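PDB 5EIK: trimeric intracellular cation channel type 1B.2 from Caenorhabditis elegans, which forms a homotrimeric potassium channel of intracellular membranes, binds phosphatidylinositol 4,5-bisphosphate and may carry counter-ion current during calcium release. Local coordinates for residues S42-L47 and P109-F114; S61-C66 and I100-V105; M69-S74 and A93-G98; V173-L176 and T180-P183. All coordinates share one frame; numbering follows the deposited sequence.

Interaction 1. Residues S42-L47 and P109-F114; sequences SVRHDL and PFDVVF
Arg44 reaches out from helix 30-47 and meets Asp111 and Phe114 with two different parts of one flat group, its edge and its face. The side chain is extended, with CG anti to the backbone N (chi1 175°), which carries the guanidinium across a backbone separation of 9.8 Å between Arg44 CA and Phe114 CA. At the edge it forms a salt bridge with Asp111, end-on and two-pronged: Arg44 NH2 lies 2.7 Å from Asp111 OD2, while Arg44 NH1 gives a nearly straight bond of 3.2 Å to Asp111 OD1. Both oxygens offer their syn lone pairs, and carboxylate and guanidinium are close to coplanar. Over the face lies the ring of Phe114, its plane 8° from that of the guanidinium. Arg44 CZ stands 3.5 Å from the Phe114 ring centroid and 15° off the ring normal, the geometry of a cation-pi stack. Helices 92-107 and 51-57 add Phe106 and Ile52 around the arginine, at the probably cytoplasmic end of the first transmembrane helix. The buried guanidinium thus has its charge balanced by Asp111 and its face resting on Phe114, and its rotation is probably restricted.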
loop_
_atom_site.group_PDB
_atom_site.type_symbol
_atom_site.label_atom_id
_atom_site.label_comp_id
_atom_site.label_asym_id
_atom_site.label_seq_id
_atom_site.Cartn_x
_atom_site.Cartn_y
_atom_site.Cartn_z
ATOM N N SER A 42 16.392 1.845 16.348
ATOM C CA SER A 42 15.517 0.722 16.051
ATOM C C SER A 42 15.840 0.150 14.669
ATOM O O SER A 42 15.990 -1.063 14.502
ATOM C CB SER A 42 14.056 1.170 16.129
ATOM O OG SER A 42 13.180 0.084 15.895
ATOM N N VAL A 43 15.961 1.019 13.676
ATOM C CA VAL A 43 16.279 0.551 12.337
ATOM C C VAL A 43 17.637 -0.143 12.351
ATOM O O VAL A 43 17.831 -1.146 11.669
ATOM C CB VAL A 43 16.318 1.708 11.320
ATOM C CG1 VAL A 43 16.858 1.213 9.991
ATOM C CG2 VAL A 43 14.917 2.279 11.130
ATOM N N ARG A 44 18.570 0.391 13.133
ATOM C CA ARG A 44 19.901 -0.192 13.221
ATOM C C ARG A 44 19.870 -1.565 13.891
ATOM O O ARG A 44 20.573 -2.483 13.473
ATOM C CB ARG A 44 20.842 0.749 13.977
ATOM C CG ARG A 44 22.217 0.170 14.229
ATOM C CD ARG A 44 23.265 1.257 14.477
ATOM N NE ARG A 44 24.514 0.673 14.958
ATOM C CZ ARG A 44 25.646 1.345 15.123
ATOM N NH1 ARG A 44 25.705 2.638 14.846
ATOM N NH2 ARG A 44 26.723 0.715 15.567
ATOM N N HIS A 45 19.053 -1.711 14.926
ATOM C CA HIS A 45 18.938 -2.996 15.602
ATOM C C HIS A 45 18.308 -4.009 14.635
ATOM O O HIS A 45 18.752 -5.155 14.543
ATOM C CB HIS A 45 18.068 -2.862 16.851
ATOM C CG HIS A 45 17.858 -4.152 17.581
ATOM N ND1 HIS A 45 18.861 -4.783 18.286
ATOM C CD2 HIS A 45 16.761 -4.937 17.708
ATOM C CE1 HIS A 45 18.392 -5.899 18.814
ATOM N NE2 HIS A 45 17.119 -6.015 18.478
ATOM N N ASP A 46 17.283 -3.576 13.904
ATOM C CA ASP A 46 16.615 -4.455 12.958
ATOM C C ASP A 46 17.481 -4.824 11.753
ATOM O O ASP A 46 17.211 -5.813 11.078
ATOM C CB ASP A 46 15.299 -3.826 12.478
ATOM C CG ASP A 46 14.246 -3.755 13.582
ATOM O OD1 ASP A 46 14.218 -4.665 14.438
ATOM O OD2 ASP A 46 13.439 -2.803 13.587
ATOM N N LEU A 47 18.523 -4.041 11.484
ATOM C CA LEU A 47 19.401 -4.323 10.351
ATOM C C LEU A 47 20.373 -5.461 10.625
ATOM O O LEU A 47 20.875 -6.089 9.694
ATOM C CB LEU A 47 20.177 -3.070 9.947
ATOM C CG LEU A 47 19.442 -2.131 8.985
ATOM C CD1 LEU A 47 20.241 -0.851 8.774
ATOM C CD2 LEU A 47 19.219 -2.853 7.660
ATOM N N PRO A 109 32.170 9.198 14.310
ATOM C CA PRO A 109 33.469 8.559 14.538
ATOM C C PRO A 109 33.516 7.821 15.871
ATOM O O PRO A 109 33.009 8.312 16.885
ATOM C CB PRO A 109 34.443 9.738 14.479
ATOM C CG PRO A 109 33.627 10.859 15.003
ATOM C CD PRO A 109 32.310 10.665 14.300
ATOM N N PHE A 110 34.114 6.635 15.854
ATOM C CA PHE A 110 34.227 5.812 17.052
ATOM C C PHE A 110 32.823 5.449 17.535
ATOM O O PHE A 110 32.650 4.902 18.627
ATOM C CB PHE A 110 35.016 6.562 18.150
ATOM C CG PHE A 110 36.396 7.000 17.714
ATOM C CD1 PHE A 110 37.418 6.069 17.541
ATOM C CD2 PHE A 110 36.657 8.338 17.424
ATOM C CE1 PHE A 110 38.686 6.461 17.080
ATOM C CE2 PHE A 110 37.922 8.744 16.962
ATOM C CZ PHE A 110 38.939 7.804 16.789
ATOM N N ASP A 111 31.825 5.766 16.711
ATOM C CA ASP A 111 30.436 5.445 17.017
ATOM C C ASP A 111 29.981 6.014 18.368
ATOM O O ASP A 111 29.159 5.404 19.052
ATOM C CB ASP A 111 30.286 3.916 17.008
ATOM C CG ASP A 111 29.026 3.437 16.284
ATOM O OD1 ASP A 111 28.534 4.133 15.365
ATOM O OD2 ASP A 111 28.544 2.342 16.629
ATOM N N VAL A 112 30.503 7.181 18.749
ATOM C CA VAL A 112 30.152 7.788 20.033
ATOM C C VAL A 112 28.682 8.067 20.230
ATOM O O VAL A 112 28.134 7.829 21.311
ATOM C CB VAL A 112 30.878 9.116 20.276
ATOM C CG1 VAL A 112 32.307 8.850 20.684
ATOM C CG2 VAL A 112 30.799 9.986 19.020
ATOM N N VAL A 113 28.039 8.599 19.202
ATOM C CA VAL A 113 26.624 8.909 19.316
ATOM C C VAL A 113 25.830 7.660 19.651
ATOM O O VAL A 113 25.024 7.658 20.583
ATOM C CB VAL A 113 26.095 9.521 18.034
ATOM C CG1 VAL A 113 24.579 9.657 18.114
ATOM C CG2 VAL A 113 26.763 10.875 17.819
ATOM N N PHE A 114 26.078 6.596 18.894
ATOM C CA PHE A 114 25.402 5.324 19.103
ATOM C C PHE A 114 25.637 4.847 20.537
ATOM O O PHE A 114 24.691 4.529 21.259
ATOM C CB PHE A 114 25.936 4.282 18.113
ATOM C CG PHE A 114 25.369 2.912 18.315
ATOM C CD1 PHE A 114 24.066 2.616 17.920
ATOM C CD2 PHE A 114 26.120 1.924 18.942
ATOM C CE1 PHE A 114 23.517 1.352 18.150
ATOM C CE2 PHE A 114 25.583 0.654 19.180
ATOM C CZ PHE A 114 24.277 0.365 18.782
#

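Interaction 2. Residues S61-C66 and I100-V105; sequences SCWLSC and IVWYLV. With DMU (decyl-beta-D-maltopyranoside), chain M.
Trp102 NE1 donates to Cys62 SG over 3.3 Å with an N-H...S angle of 175°, and the sulfur sits in the plane of the indole at its edge. This nearly straight bond gives the buried indole N-H an acceptor on helix 59-70. Cys66, one turn further on, puts its SG 3.4 Å from Trp102 CD1, approaching the five-membered ring obliquely. Between these cysteines in sequence, Trp63 lies over one face of Trp102. Trp63 CB makes a CH-pi contact 3.7 Å from the centroid of the Trp102 six-membered ring. Further along the same side chain, Trp63 CD1 comes within 3.5 Å of Trp102 CE3, and the two indoles form an edge-to-face pair with planes at 79°. Trp63 NE1 is itself bonded to Ser99 on helix 92-107. On the other side of helix 59-70, Ser61 OG makes a weak bond to the decyl maltoside, whose tail also touches Trp63. The contact ties the second transmembrane segment to the third, their short helical pieces crossing at 123° with axes 10.2 Å apart. Edge bond and covered face together should limit both sliding and rotation of Trp102, so the helices are joined by a directional N-H...S bond as well as by dispersion.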
loop_
_atom_site.group_PDB
_atom_site.type_symbol
_atom_site.label_atom_id
_atom_site.label_comp_id
_atom_site.label_asym_id
_atom_site.label_seq_id
_atom_site.Cartn_x
_atom_site.Cartn_y
_atom_site.Cartn_z
ATOM N N SER A 61 19.607 3.933 0.743
ATOM C CA SER A 61 18.584 3.017 1.230
ATOM C C SER A 61 18.469 3.129 2.749
ATOM O O SER A 61 17.366 3.172 3.299
ATOM C CB SER A 61 18.932 1.579 0.827
ATOM O OG SER A 61 17.971 0.653 1.315
ATOM N N CYS A 62 19.616 3.176 3.423
ATOM C CA CYS A 62 19.638 3.288 4.870
ATOM C C CYS A 62 18.970 4.604 5.286
ATOM O O CYS A 62 18.118 4.623 6.175
ATOM C CB CYS A 62 21.083 3.242 5.380
ATOM S SG CYS A 62 21.226 3.235 7.191
ATOM N N TRP A 63 19.354 5.700 4.641
ATOM C CA TRP A 63 18.758 6.986 4.965
ATOM C C TRP A 63 17.240 6.922 4.800
ATOM O O TRP A 63 16.497 7.400 5.657
ATOM C CB TRP A 63 19.310 8.081 4.053
ATOM C CG TRP A 63 18.572 9.375 4.166
ATOM C CD1 TRP A 63 18.717 10.322 5.140
ATOM C CD2 TRP A 63 17.523 9.843 3.304
ATOM N NE1 TRP A 63 17.822 11.348 4.942
ATOM C CE2 TRP A 63 17.078 11.082 3.824
ATOM C CE3 TRP A 63 16.912 9.336 2.145
ATOM C CZ2 TRP A 63 16.048 11.825 3.227
ATOM C CZ3 TRP A 63 15.879 10.076 1.543
ATOM C CH2 TRP A 63 15.460 11.308 2.091
ATOM N N LEU A 64 16.791 6.325 3.700
ATOM C CA LEU A 64 15.372 6.207 3.405
ATOM C C LEU A 64 14.637 5.388 4.459
ATOM O O LEU A 64 13.565 5.771 4.917
ATOM C CB LEU A 64 15.163 5.565 2.029
ATOM C CG LEU A 64 13.690 5.398 1.649
ATOM C CD1 LEU A 64 13.037 6.761 1.584
ATOM C CD2 LEU A 64 13.567 4.684 0.324
ATOM N N SER A 65 15.214 4.254 4.836
ATOM C CA SER A 65 14.605 3.413 5.850
ATOM C C SER A 65 14.365 4.207 7.132
ATOM O O SER A 65 13.336 4.047 7.783
ATOM C CB SER A 65 15.503 2.215 6.153
ATOM O OG SER A 65 15.707 1.436 4.993
ATOM N N CYS A 66 15.305 5.072 7.493
ATOM C CA CYS A 66 15.148 5.849 8.710
ATOM C C CYS A 66 14.159 7.002 8.575
ATOM O O CYS A 66 13.425 7.308 9.513
ATOM C CB CYS A 66 16.514 6.366 9.182
ATOM S SG CYS A 66 17.547 5.063 9.900
ATOM N N ILE A 100 20.315 14.510 9.891
ATOM C CA ILE A 100 21.519 14.737 10.684
ATOM C C ILE A 100 21.625 13.689 11.787
ATOM O O ILE A 100 22.690 13.105 12.004
ATOM C CB ILE A 100 21.526 16.142 11.285
ATOM C CG1 ILE A 100 21.749 17.165 10.170
ATOM C CG2 ILE A 100 22.620 16.263 12.341
ATOM C CD1 ILE A 100 21.600 18.607 10.624
ATOM N N VAL A 101 20.516 13.437 12.470
ATOM C CA VAL A 101 20.507 12.433 13.522
ATOM C C VAL A 101 20.882 11.083 12.915
ATOM O O VAL A 101 21.725 10.365 13.456
ATOM C CB VAL A 101 19.119 12.325 14.202
ATOM C CG1 VAL A 101 19.029 11.044 15.023
ATOM C CG2 VAL A 101 18.886 13.539 15.098
ATOM N N TRP A 102 20.256 10.743 11.789
ATOM C CA TRP A 102 20.534 9.481 11.107
ATOM C C TRP A 102 22.022 9.379 10.758
ATOM O O TRP A 102 22.645 8.334 10.952
ATOM C CB TRP A 102 19.701 9.357 9.825
ATOM C CG TRP A 102 20.268 8.364 8.856
ATOM C CD1 TRP A 102 20.172 6.997 8.922
ATOM C CD2 TRP A 102 21.108 8.654 7.736
ATOM N NE1 TRP A 102 20.910 6.419 7.914
ATOM C CE2 TRP A 102 21.495 7.408 7.169
ATOM C CE3 TRP A 102 21.578 9.841 7.156
ATOM C CZ2 TRP A 102 22.329 7.318 6.050
ATOM C CZ3 TRP A 102 22.412 9.754 6.035
ATOM C CH2 TRP A 102 22.776 8.498 5.497
ATOM N N TYR A 103 22.585 10.462 10.233
ATOM C CA TYR A 103 23.999 10.473 9.884
ATOM C C TYR A 103 24.864 10.220 11.114
ATOM O O TYR A 103 25.819 9.436 11.068
ATOM C CB TYR A 103 24.404 11.810 9.275
ATOM C CG TYR A 103 25.872 11.853 8.934
ATOM C CD1 TYR A 103 26.360 11.217 7.797
ATOM C CD2 TYR A 103 26.786 12.469 9.785
ATOM C CE1 TYR A 103 27.719 11.189 7.517
ATOM C CE2 TYR A 103 28.146 12.447 9.515
ATOM C CZ TYR A 103 28.606 11.807 8.380
ATOM O OH TYR A 103 29.952 11.794 8.094
ATOM N N LEU A 104 24.523 10.888 12.211
ATOM C CA LEU A 104 25.266 10.735 13.448
ATOM C C LEU A 104 25.120 9.341 14.058
ATOM O O LEU A 104 26.086 8.782 14.567
ATOM C CB LEU A 104 24.820 11.788 14.465
ATOM C CG LEU A 104 25.112 13.251 14.123
ATOM C CD1 LEU A 104 24.581 14.147 15.223
ATOM C CD2 LEU A 104 26.610 13.455 13.974
ATOM N N VAL A 105 23.918 8.774 14.007
ATOM C CA VAL A 105 23.703 7.452 14.580
ATOM C C VAL A 105 24.461 6.356 13.838
ATOM O O VAL A 105 24.996 5.433 14.450
ATOM C CB VAL A 105 22.194 7.111 14.628
ATOM C CG1 VAL A 105 21.996 5.650 14.960
ATOM C CG2 VAL A 105 21.504 7.965 15.686
HETATM C C1 DMU M . 19.310 0.759 -3.146
HETATM C C2 DMU M . 19.463 -0.721 -3.557
HETATM C C3 DMU M . 19.061 -1.651 -2.365
HETATM C C4 DMU M . 17.680 -1.222 -1.795
HETATM O O5 DMU M . 17.633 0.200 -1.475
HETATM C C6 DMU M . 17.878 1.027 -2.640
HETATM O O7 DMU M . 18.954 -3.044 -2.795
HETATM O O16 DMU M . 17.762 2.415 -2.272
HETATM C C18 DMU M . 16.464 2.881 -2.682
HETATM C C19 DMU M . 16.207 4.278 -2.095
HETATM C C22 DMU M . 17.036 5.327 -2.833
HETATM C C25 DMU M . 17.194 6.568 -1.953
HETATM C C28 DMU M . 16.442 7.763 -2.580
HETATM C C31 DMU M . 17.317 9.034 -2.616
HETATM C C34 DMU M . 17.985 9.319 -1.253
HETATM C C37 DMU M . 19.036 10.428 -1.434
HETATM C C40 DMU M . 18.339 11.804 -1.421
HETATM C C43 DMU M . 19.342 12.891 -1.033
HETATM O O49 DMU M . 19.596 1.605 -4.281
HETATM O O55 DMU M . 20.844 -0.943 -3.889
HETATM C C57 DMU M . 17.395 -2.034 -0.526
HETATM O O61 DMU M . 15.995 -2.008 -0.264
HETATM C C5 DMU M . 20.130 -5.036 -3.344
HETATM C C7 DMU M . 19.087 -5.990 -2.734
HETATM C C8 DMU M . 19.304 -6.105 -1.260
HETATM C C9 DMU M . 19.420 -4.770 -0.569
HETATM O O1 DMU M . 20.377 -3.869 -1.188
HETATM C C10 DMU M . 20.150 -3.684 -2.657
HETATM O O2 DMU M . 18.369 -6.945 -0.755
HETATM O O3 DMU M . 19.890 -4.798 -4.697
HETATM O O4 DMU M . 19.137 -7.251 -3.436
HETATM C C11 DMU M . 19.660 -4.962 0.877
HETATM O O6 DMU M . 19.639 -3.723 1.615
#

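Interaction 3. Residues M69-S74 and A93-G98; sequences MSFAGS and ADILLG. With DMU (decyl-beta-D-maltopyranoside), chain J.
The break in the discontinuous second transmembrane segment is where this contact lies: helix 59-70 ends, Phe71 leaves helical geometry (phi -122°, psi 24°), and helix 72-81 begins. Phe71 is therefore both the first residue past one helix and the N-cap residue of the next, and its ring is directed at helix 92-107. With CG beside the backbone N (chi1 -63°), the benzyl group brings its outer edge to the backbone of that helix. Phe71 CZ stands 3.7 Å from Asp94 O, which lies in the ring plane at the edge, and 3.9 Å from Asp94 CB. Ile95 touches with its delta methyl: Ile95 CD1 is 3.4 Å from Phe71 CE2, approaching the ring obliquely. Beside the ring a water bridges the helices, donating to Ser70 OG at 3.0 Å and to Gly98 O at 3.1 Å. Ser70 OG is also bonded to Cys66 O, while Ser70 O, at the end of the first half-helix, is bonded to His35 NE2. Tyr36 meets the Phe71 ring, and Ile95 also packs on Leu154 of the second subunit. Here the residue at the break packs against a continuous neighbour; the interruption itself marks a discontinuous transmembrane helix, a feature that the second and fifth transmembrane segments of this channel share.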
loop_
_atom_site.group_PDB
_atom_site.type_symbol
_atom_site.label_atom_id
_atom_site.label_comp_id
_atom_site.label_asym_id
_atom_site.label_seq_id
_atom_site.Cartn_x
_atom_site.Cartn_y
_atom_site.Cartn_z
ATOM N N MET A 69 10.571 5.623 8.789
ATOM C CA MET A 69 10.199 5.272 10.145
ATOM C C MET A 69 10.087 6.518 11.022
ATOM O O MET A 69 9.221 6.601 11.884
ATOM C CB MET A 69 11.228 4.313 10.740
ATOM C CG MET A 69 11.160 2.909 10.183
ATOM S SD MET A 69 9.582 2.121 10.560
ATOM C CE MET A 69 9.786 1.833 12.304
ATOM N N SER A 70 10.958 7.490 10.787
ATOM C CA SER A 70 10.957 8.702 11.583
ATOM C C SER A 70 9.691 9.503 11.413
ATOM O O SER A 70 9.272 10.203 12.329
ATOM C CB SER A 70 12.163 9.572 11.228
ATOM O OG SER A 70 13.353 9.014 11.768
ATOM N N PHE A 71 9.069 9.386 10.247
ATOM C CA PHE A 71 7.851 10.139 9.967
ATOM C C PHE A 71 6.675 9.235 9.610
ATOM O O PHE A 71 5.719 9.660 8.956
ATOM C CB PHE A 71 8.120 11.125 8.832
ATOM C CG PHE A 71 9.144 12.161 9.175
ATOM C CD1 PHE A 71 8.824 13.221 10.020
ATOM C CD2 PHE A 71 10.446 12.045 8.709
ATOM C CE1 PHE A 71 9.799 14.154 10.405
ATOM C CE2 PHE A 71 11.427 12.967 9.084
ATOM C CZ PHE A 71 11.103 14.024 9.933
ATOM N N ALA A 72 6.753 7.989 10.060
ATOM C CA ALA A 72 5.728 6.990 9.782
ATOM C C ALA A 72 4.304 7.471 10.044
ATOM O O ALA A 72 3.429 7.331 9.190
ATOM C CB ALA A 72 6.008 5.734 10.596
ATOM N N GLY A 73 4.085 8.031 11.231
ATOM C CA GLY A 73 2.768 8.516 11.600
ATOM C C GLY A 73 2.196 9.517 10.618
ATOM O O GLY A 73 0.997 9.488 10.324
ATOM N N SER A 74 3.048 10.402 10.109
ATOM C CA SER A 74 2.607 11.413 9.149
ATOM C C SER A 74 2.321 10.804 7.776
ATOM O O SER A 74 1.404 11.247 7.079
ATOM C CB SER A 74 3.656 12.519 9.009
ATOM O OG SER A 74 3.891 13.145 10.252
ATOM N N ALA A 93 12.984 21.732 7.839
ATOM C CA ALA A 93 13.688 21.703 9.114
ATOM C C ALA A 93 13.647 20.295 9.720
ATOM O O ALA A 93 14.675 19.781 10.176
ATOM C CB ALA A 93 13.069 22.718 10.088
ATOM N N ASP A 94 12.467 19.676 9.718
ATOM C CA ASP A 94 12.310 18.329 10.271
ATOM C C ASP A 94 13.159 17.301 9.543
ATOM O O ASP A 94 13.871 16.516 10.173
ATOM C CB ASP A 94 10.849 17.870 10.212
ATOM C CG ASP A 94 9.959 18.631 11.157
ATOM O OD1 ASP A 94 10.467 19.141 12.182
ATOM O OD2 ASP A 94 8.745 18.705 10.880
ATOM N N ILE A 95 13.077 17.304 8.216
ATOM C CA ILE A 95 13.837 16.356 7.413
ATOM C C ILE A 95 15.329 16.555 7.600
ATOM O O ILE A 95 16.092 15.584 7.642
ATOM C CB ILE A 95 13.489 16.485 5.921
ATOM C CG1 ILE A 95 11.993 16.265 5.729
ATOM C CG2 ILE A 95 14.266 15.471 5.107
ATOM C CD1 ILE A 95 11.493 14.962 6.314
ATOM N N LEU A 96 15.755 17.807 7.719
ATOM C CA LEU A 96 17.175 18.069 7.915
ATOM C C LEU A 96 17.624 17.519 9.263
ATOM O O LEU A 96 18.611 16.788 9.337
ATOM C CB LEU A 96 17.483 19.561 7.856
ATOM C CG LEU A 96 18.974 19.836 8.070
ATOM C CD1 LEU A 96 19.806 19.148 6.996
ATOM C CD2 LEU A 96 19.216 21.303 8.026
ATOM N N LEU A 97 16.888 17.853 10.324
ATOM C CA LEU A 97 17.232 17.375 11.660
ATOM C C LEU A 97 17.235 15.843 11.679
ATOM O O LEU A 97 18.112 15.222 12.282
ATOM C CB LEU A 97 16.244 17.917 12.706
ATOM C CG LEU A 97 16.449 17.474 14.168
ATOM C CD1 LEU A 97 17.826 17.867 14.666
ATOM C CD2 LEU A 97 15.390 18.093 15.058
ATOM N N GLY A 98 16.256 15.244 11.006
ATOM C CA GLY A 98 16.172 13.798 10.951
ATOM C C GLY A 98 17.345 13.172 10.221
ATOM O O GLY A 98 17.882 12.142 10.638
HETATM C C1 DMU J . 21.101 25.890 6.185
HETATM C C2 DMU J . 21.410 25.549 7.654
HETATM C C3 DMU J . 20.108 25.475 8.485
HETATM C C4 DMU J . 19.055 24.567 7.779
HETATM O O5 DMU J . 18.790 25.024 6.431
HETATM C C6 DMU J . 20.003 24.908 5.638
HETATM O O7 DMU J . 20.432 24.960 9.744
HETATM O O16 DMU J . 19.670 25.209 4.253
HETATM C C18 DMU J . 20.615 24.590 3.320
HETATM C C19 DMU J . 21.037 23.170 3.744
HETATM C C22 DMU J . 20.939 22.232 2.559
HETATM C C25 DMU J . 21.612 20.918 2.931
HETATM C C28 DMU J . 21.816 20.080 1.676
HETATM C C31 DMU J . 22.916 19.069 1.950
HETATM C C34 DMU J . 22.309 17.667 1.946
HETATM C C37 DMU J . 23.425 16.639 1.795
HETATM C C40 DMU J . 22.873 15.402 1.091
HETATM C C43 DMU J . 23.747 15.090 -0.125
HETATM O O49 DMU J . 22.332 25.767 5.439
HETATM O O55 DMU J . 22.248 26.588 8.200
HETATM C C57 DMU J . 17.725 24.539 8.567
HETATM O O61 DMU J . 16.945 23.420 8.104
HETATM C C5 DMU J . 20.890 25.484 12.132
HETATM C C7 DMU J . 19.785 24.542 12.617
HETATM C C8 DMU J . 18.370 25.290 12.567
HETATM C C9 DMU J . 18.130 25.811 11.208
HETATM O O1 DMU J . 19.213 26.563 10.677
HETATM C C10 DMU J . 20.496 25.967 10.691
HETATM O O2 DMU J . 17.472 24.373 12.903
HETATM O O3 DMU J . 22.090 24.763 12.009
HETATM O O4 DMU J . 19.991 24.087 13.926
HETATM C C11 DMU J . 16.827 26.628 11.189
HETATM O O6 DMU J . 16.535 27.038 9.874
HETATM O O HOH W 1 16.216 9.795 11.690
#

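Interaction 4. Residues V173-L176 and T180-P183; sequences VEQL and TWHP
Thr180 and Trp181 both return their backbone N-H groups to Gln175 O at the end of helix 167-177. Thr180 N comes first, 2.8 Å from Gln175 O and nearly in line with the carbonyl bond. The threonine hydroxyl adds a flank contact, Thr180 OG1 lying 3.8 Å from Gln175 CB. Trp181 N follows, 3.0 Å from Gln175 O, but approaches from above the carbonyl plane (57° out of it). A chi1 of -166° turns the indole of Trp181 away from its own N-H and along Leu176, Leu176 CD2 being 3.8 Å from Trp181 CB. Gln175 reaches the same indole: its OE1 is 3.5 Å from Trp181 CD1, with amide and ring planes 76° apart. At His182 the chain moves away, and ND1 bonds to Pro183 O over 2.9 Å. Trp181 also packs on Trp181 of both other subunits, and a bound phosphoinositide lies close to Leu176. Two donors on one carbonyl thus satisfy a helix-end acceptor and help to hold the turn that presents Trp181 to the trimer interface.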
loop_
_atom_site.group_PDB
_atom_site.type_symbol
_atom_site.label_atom_id
_atom_site.label_comp_id
_atom_site.label_asym_id
_atom_site.label_seq_id
_atom_site.Cartn_x
_atom_site.Cartn_y
_atom_site.Cartn_z
ATOM N N VAL A 173 6.453 -2.516 5.758
ATOM C CA VAL A 173 6.791 -2.093 4.414
ATOM C C VAL A 173 8.295 -2.198 4.181
ATOM O O VAL A 173 8.730 -2.695 3.141
ATOM C CB VAL A 173 6.359 -0.633 4.138
ATOM C CG1 VAL A 173 6.928 -0.178 2.809
ATOM C CG2 VAL A 173 4.844 -0.544 4.087
ATOM N N GLU A 174 9.085 -1.739 5.148
ATOM C CA GLU A 174 10.535 -1.784 5.025
ATOM C C GLU A 174 11.134 -3.185 5.045
ATOM O O GLU A 174 12.135 -3.445 4.378
ATOM C CB GLU A 174 11.182 -0.943 6.120
ATOM C CG GLU A 174 11.328 0.504 5.736
ATOM C CD GLU A 174 11.941 1.340 6.831
ATOM O OE1 GLU A 174 12.744 0.795 7.620
ATOM O OE2 GLU A 174 11.631 2.547 6.891
ATOM N N GLN A 175 10.534 -4.081 5.815
ATOM C CA GLN A 175 11.039 -5.442 5.901
ATOM C C GLN A 175 10.711 -6.199 4.615
ATOM O O GLN A 175 11.381 -7.171 4.264
ATOM C CB GLN A 175 10.438 -6.141 7.112
ATOM C CG GLN A 175 10.666 -5.373 8.400
ATOM C CD GLN A 175 10.021 -6.029 9.604
ATOM O OE1 GLN A 175 8.826 -6.328 9.598
ATOM N NE2 GLN A 175 10.807 -6.245 10.649
ATOM N N LEU A 176 9.677 -5.746 3.915
ATOM C CA LEU A 176 9.298 -6.368 2.661
ATOM C C LEU A 176 10.280 -5.883 1.589
ATOM O O LEU A 176 10.798 -6.670 0.797
ATOM C CB LEU A 176 7.866 -5.978 2.286
ATOM C CG LEU A 176 6.729 -6.642 3.069
ATOM C CD1 LEU A 176 5.400 -5.984 2.703
ATOM C CD2 LEU A 176 6.705 -8.139 2.761
ATOM N N THR A 180 13.352 -9.107 4.231
ATOM C CA THR A 180 13.529 -9.854 5.469
ATOM C C THR A 180 12.254 -10.204 6.228
ATOM O O THR A 180 12.306 -10.945 7.212
ATOM C CB THR A 180 14.455 -9.095 6.432
ATOM O OG1 THR A 180 13.862 -7.835 6.768
ATOM C CG2 THR A 180 15.818 -8.866 5.784
ATOM N N TRP A 181 11.112 -9.684 5.791
ATOM C CA TRP A 181 9.868 -9.976 6.495
ATOM C C TRP A 181 9.627 -11.468 6.663
ATOM O O TRP A 181 9.931 -12.271 5.778
ATOM C CB TRP A 181 8.653 -9.373 5.780
ATOM C CG TRP A 181 7.410 -9.378 6.649
ATOM C CD1 TRP A 181 7.013 -8.398 7.515
ATOM C CD2 TRP A 181 6.458 -10.442 6.782
ATOM N NE1 TRP A 181 5.877 -8.786 8.179
ATOM C CE2 TRP A 181 5.512 -10.034 7.752
ATOM C CE3 TRP A 181 6.310 -11.698 6.185
ATOM C CZ2 TRP A 181 4.437 -10.840 8.137
ATOM C CZ3 TRP A 181 5.239 -12.502 6.566
ATOM C CH2 TRP A 181 4.316 -12.066 7.534
ATOM N N HIS A 182 9.063 -11.831 7.808
ATOM C CA HIS A 182 8.746 -13.215 8.101
ATOM C C HIS A 182 7.656 -13.228 9.159
ATOM O O HIS A 182 7.502 -12.268 9.919
ATOM C CB HIS A 182 9.991 -13.953 8.594
ATOM C CG HIS A 182 10.650 -13.299 9.763
ATOM N ND1 HIS A 182 10.109 -13.324 11.029
ATOM C CD2 HIS A 182 11.782 -12.563 9.849
ATOM C CE1 HIS A 182 10.879 -12.627 11.848
ATOM N NE2 HIS A 182 11.901 -12.156 11.156
ATOM N N PRO A 183 6.865 -14.308 9.206
ATOM C CA PRO A 183 5.787 -14.418 10.189
ATOM C C PRO A 183 6.315 -14.166 11.596
ATOM O O PRO A 183 7.521 -14.232 11.834
ATOM C CB PRO A 183 5.299 -15.848 9.999
ATOM C CG PRO A 183 5.522 -16.077 8.546
ATOM C CD PRO A 183 6.898 -15.493 8.334
#

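From the N terminus, helix 30-47 supplies the first half of interaction 1, whose partner 109-114 arrives only after helix 92-107, closing the widest of the loops. Interaction 2 is nested within it, joining helices 59-70 and 92-107, and interaction 3 is nested in turn inside interaction 2, joining the break between helices 59-70 and 72-81 to helix 92-107. The outer two also touch, Arg44 NH1 lying 2.9 Å from Val105 O. Interaction 4 follows in series, a short local closure at the end of helix 167-177. Its helix returns to the nested set through Glu174, which packs on Ser65 and Met69. No loops cross.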